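Local coordinates for protein tryptophane-5-halogenase (PDB 5UAO) that probably chlorinates a tryptophan of a lanthipeptide at carbon 5 during NAI-107 biosynthesis, as a flavin-dependent halogenase that binds FAD, at residues A[58-63]-A[221-226]. Residues are numbered along the deposited sequence; the frame is centred on the assembly and turned at random.
Sequences ALVESA and RRLHYD. With FAD (flavin-adenine dinucleotide), chain E.
Tyr225 lies against Ala58 and Val60, two residues on the same side of strand 56-61. A ring carbon, CE1, comes to 3.7 Å from Ala58 CB; Val60 CG2 is met first by the phenol oxygen and more loosely by CE2, across the ring, at 4.3 Å. Both methyls approach the ring at a slant. With CG anti to the carbonyl carbon (chi1 -54°), the ring projects from the backbone of the 221-226 segment toward strand 56-61.

A second apolar touch is tip to tip: Leu223 CD1 meets Val60 CG1 at 4.1 Å. Val60 thus splits its branches, CG1 (anti to its backbone N) going to the leucine and CG2 to the tyrosine.

The phenol oxygen is the one polar atom in the touching set. Tyr225 OH sits 3.6 Å from Val60 CG2 and 3.9 Å from Ala58 CB, so on this side it faces methyl groups. Cutting Tyr225 back to an alanine removes ring and hydroxyl together and is likely to leave both methyls facing a gap.

FAD lies at the C-terminal end of the strand, where Ser62 O, in the loop just beyond it, is 3.2 Å from FAD O2B on the adenosine ribose. Glu61 OE2 is hydrogen-bonded to His196 and Tyr42.

In the Rossmann-like sheet, strands 195-208 and 211-217 come between 56-61 and the outermost strand 222-223. Yet Val60 CA and Leu223 CA are 9.4 Å apart with side chains pointing toward each other, which implies that these antiparallel strands curl until the last comes over 56-61. Methyl, isobutyl and aromatic groups meet here by van der Waals contact, without hydrogen bonding or charge pairing between the segments, so the contact depends on shape and on burial of apolar surface.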
loop_
_atom_site.group_PDB
_atom_site.type_symbol
_atom_site.label_atom_id
_atom_site.label_comp_id
_atom_site.label_asym_id
_atom_site.label_seq_id
_atom_site.Cartn_x
_atom_site.Cartn_y
_atom_site.Cartn_z
ATOM N N ALA A 58 21.829 -3.520 -26.786
ATOM C CA ALA A 58 22.993 -4.393 -26.920
ATOM C C ALA A 58 23.148 -5.146 -25.616
ATOM O O ALA A 58 22.981 -4.538 -24.557
ATOM C CB ALA A 58 24.228 -3.544 -27.168
ATOM N N LEU A 59 23.395 -6.448 -25.672
ATOM C CA LEU A 59 23.735 -7.217 -24.531
ATOM C C LEU A 59 25.230 -7.579 -24.580
ATOM O O LEU A 59 25.655 -8.232 -25.533
ATOM C CB LEU A 59 22.841 -8.485 -24.437
ATOM C CG LEU A 59 22.960 -9.222 -23.087
ATOM C CD1 LEU A 59 21.658 -9.853 -22.598
ATOM C CD2 LEU A 59 24.051 -10.291 -23.119
ATOM N N VAL A 60 25.974 -7.218 -23.507
ATOM C CA VAL A 60 27.408 -7.448 -23.338
ATOM C C VAL A 60 27.666 -8.533 -22.286
ATOM O O VAL A 60 27.172 -8.462 -21.172
ATOM C CB VAL A 60 28.138 -6.167 -22.888
ATOM C CG1 VAL A 60 29.662 -6.375 -22.702
ATOM C CG2 VAL A 60 27.845 -4.969 -23.815
ATOM N N GLU A 61 28.388 -9.572 -22.639
ATOM C CA GLU A 61 28.703 -10.618 -21.672
ATOM C C GLU A 61 30.038 -11.308 -21.952
ATOM O O GLU A 61 30.529 -11.395 -23.108
ATOM C CB GLU A 61 27.612 -11.677 -21.592
ATOM C CG GLU A 61 27.373 -12.423 -22.870
ATOM C CD GLU A 61 26.394 -13.573 -22.776
ATOM O OE1 GLU A 61 26.350 -14.295 -21.762
ATOM O OE2 GLU A 61 25.662 -13.777 -23.744
ATOM N N SER A 62 30.616 -11.777 -20.865
ATOM C CA SER A 62 31.932 -12.353 -20.865
ATOM C C SER A 62 31.772 -13.846 -20.967
ATOM O O SER A 62 31.185 -14.471 -20.087
ATOM C CB SER A 62 32.644 -11.999 -19.529
ATOM O OG SER A 62 33.947 -12.556 -19.458
ATOM N N ALA A 63 32.349 -14.439 -21.990
ATOM C CA ALA A 63 32.382 -15.877 -22.069
ATOM C C ALA A 63 33.205 -16.463 -20.924
ATOM O O ALA A 63 33.130 -17.661 -20.647
ATOM C CB ALA A 63 32.967 -16.285 -23.397
ATOM N N ARG A 221 38.782 -2.509 -26.175
ATOM C CA ARG A 221 37.614 -1.854 -26.764
ATOM C C ARG A 221 37.015 -0.863 -25.752
ATOM O O ARG A 221 37.144 -1.040 -24.538
ATOM C CB ARG A 221 36.563 -2.856 -27.220
ATOM C CG ARG A 221 36.911 -3.551 -28.520
ATOM C CD ARG A 221 35.994 -4.728 -28.823
ATOM N NE ARG A 221 36.216 -5.810 -27.871
ATOM C CZ ARG A 221 35.414 -6.835 -27.616
ATOM N NH1 ARG A 221 34.207 -6.941 -28.186
ATOM N NH2 ARG A 221 35.797 -7.751 -26.715
ATOM N N ARG A 222 36.414 0.205 -26.284
ATOM C CA ARG A 222 35.625 1.163 -25.555
ATOM C C ARG A 222 34.183 1.070 -26.006
ATOM O O ARG A 222 33.865 1.228 -27.183
ATOM C CB ARG A 222 36.206 2.555 -25.744
ATOM C CG ARG A 222 37.619 2.574 -25.151
ATOM C CD ARG A 222 38.264 3.948 -25.135
ATOM N NE ARG A 222 38.784 4.323 -26.451
ATOM C CZ ARG A 222 38.145 5.065 -27.363
ATOM N NH1 ARG A 222 36.920 5.554 -27.143
ATOM N NH2 ARG A 222 38.749 5.326 -28.518
ATOM N N LEU A 223 33.327 0.700 -25.081
ATOM C CA LEU A 223 31.898 0.606 -25.357
ATOM C C LEU A 223 31.183 1.833 -24.732
ATOM O O LEU A 223 31.508 2.281 -23.599
ATOM C CB LEU A 223 31.375 -0.691 -24.775
ATOM C CG LEU A 223 32.158 -1.965 -25.082
ATOM C CD1 LEU A 223 31.595 -3.076 -24.219
ATOM C CD2 LEU A 223 32.019 -2.270 -26.590
ATOM N N HIS A 224 30.227 2.382 -25.457
ATOM C CA HIS A 224 29.504 3.543 -24.986
ATOM C C HIS A 224 28.060 3.347 -25.279
ATOM O O HIS A 224 27.719 3.040 -26.436
ATOM C CB HIS A 224 29.919 4.845 -25.717
ATOM C CG HIS A 224 29.058 6.029 -25.344
ATOM N ND1 HIS A 224 29.346 6.858 -24.274
ATOM C CD2 HIS A 224 27.884 6.479 -25.860
ATOM C CE1 HIS A 224 28.413 7.789 -24.175
ATOM N NE2 HIS A 224 27.510 7.575 -25.118
ATOM N N TYR A 225 27.202 3.668 -24.311
ATOM C CA TYR A 225 25.727 3.601 -24.491
ATOM C C TYR A 225 25.108 4.793 -23.792
ATOM O O TYR A 225 25.700 5.392 -22.863
ATOM C CB TYR A 225 25.088 2.270 -23.952
ATOM C CG TYR A 225 25.743 1.029 -24.534
ATOM C CD1 TYR A 225 25.486 0.623 -25.837
ATOM C CD2 TYR A 225 26.708 0.342 -23.826
ATOM C CE1 TYR A 225 26.163 -0.441 -26.408
ATOM C CE2 TYR A 225 27.374 -0.729 -24.372
ATOM C CZ TYR A 225 27.064 -1.118 -25.666
ATOM O OH TYR A 225 27.752 -2.161 -26.137
ATOM N N ASP A 226 23.901 5.136 -24.167
ATOM C CA ASP A 226 23.221 6.254 -23.507
ATOM C C ASP A 226 22.754 5.884 -22.092
ATOM O O ASP A 226 22.742 6.707 -21.217
ATOM C CB ASP A 226 22.043 6.773 -24.340
ATOM C CG ASP A 226 22.482 7.354 -25.716
ATOM O OD1 ASP A 226 23.531 8.053 -25.799
ATOM O OD2 ASP A 226 21.740 7.122 -26.695
HETATM P PA FAD E . 24.434 -14.063 -13.144
HETATM O O1A FAD E . 23.617 -15.286 -13.564
HETATM O O2A FAD E . 25.534 -14.133 -12.068
HETATM O O5B FAD E . 24.997 -13.318 -14.453
HETATM C C5B FAD E . 26.015 -12.338 -14.463
HETATM C C4B FAD E . 26.375 -12.075 -15.914
HETATM O O4B FAD E . 27.217 -10.926 -15.790
HETATM C C3B FAD E . 27.185 -13.152 -16.666
HETATM O O3B FAD E . 26.733 -13.330 -18.101
HETATM C C2B FAD E . 28.619 -12.613 -16.627
HETATM O O2B FAD E . 29.500 -13.061 -17.736
HETATM C C1B FAD E . 28.345 -11.109 -16.652
HETATM N N9A FAD E . 29.519 -10.336 -16.182
HETATM C C8A FAD E . 29.987 -10.257 -14.900
HETATM N N7A FAD E . 31.070 -9.433 -14.867
HETATM C C5A FAD E . 31.293 -9.017 -16.138
HETATM C C6A FAD E . 32.310 -8.194 -16.781
HETATM N N6A FAD E . 33.298 -7.627 -16.026
HETATM N N1A FAD E . 32.193 -7.988 -18.084
HETATM C C2A FAD E . 31.205 -8.516 -18.833
HETATM N N3A FAD E . 30.264 -9.299 -18.304
HETATM C C4A FAD E . 30.274 -9.572 -16.985
HETATM N N1 FAD E . 15.684 -17.257 -8.371
HETATM C C2 FAD E . 14.424 -17.752 -8.615
HETATM O O2 FAD E . 13.545 -17.029 -9.186
HETATM N N3 FAD E . 14.085 -19.024 -8.271
HETATM C C4 FAD E . 14.940 -19.882 -7.678
HETATM O O4 FAD E . 14.518 -21.044 -7.380
HETATM C C4X FAD E . 16.330 -19.392 -7.395
HETATM N N5 FAD E . 17.267 -20.137 -6.744
HETATM C C5X FAD E . 18.516 -19.676 -6.493
HETATM C C6 FAD E . 19.421 -20.491 -5.825
HETATM C C7 FAD E . 20.695 -20.047 -5.519
HETATM C C7M FAD E . 21.709 -20.907 -4.824
HETATM C C8 FAD E . 21.122 -18.719 -5.953
HETATM C C8M FAD E . 22.525 -18.253 -5.623
HETATM C C9 FAD E . 20.219 -17.901 -6.610
HETATM C C9A FAD E . 18.909 -18.293 -6.895
HETATM N N10 FAD E . 17.962 -17.437 -7.559
HETATM C C10 FAD E . 16.662 -17.989 -7.792
HETATM C "C1'" FAD E . 18.230 -16.074 -8.112
HETATM C "C2'" FAD E . 18.379 -16.354 -9.684
HETATM O "O2'" FAD E . 19.354 -17.389 -9.703
HETATM C "C3'" FAD E . 19.091 -15.564 -10.841
HETATM O "O3'" FAD E . 19.443 -16.220 -12.117
HETATM C "C4'" FAD E . 20.542 -15.431 -10.483
HETATM O "O4'" FAD E . 20.796 -15.925 -9.133
HETATM C "C5'" FAD E . 20.915 -13.994 -10.847
HETATM O "O5'" FAD E . 20.957 -13.837 -12.236
HETATM P P FAD E . 21.944 -12.626 -12.722
HETATM O O1P FAD E . 21.720 -11.434 -11.895
HETATM O O2P FAD E . 21.607 -12.544 -14.206
HETATM O O3P FAD E . 23.460 -12.950 -12.444
#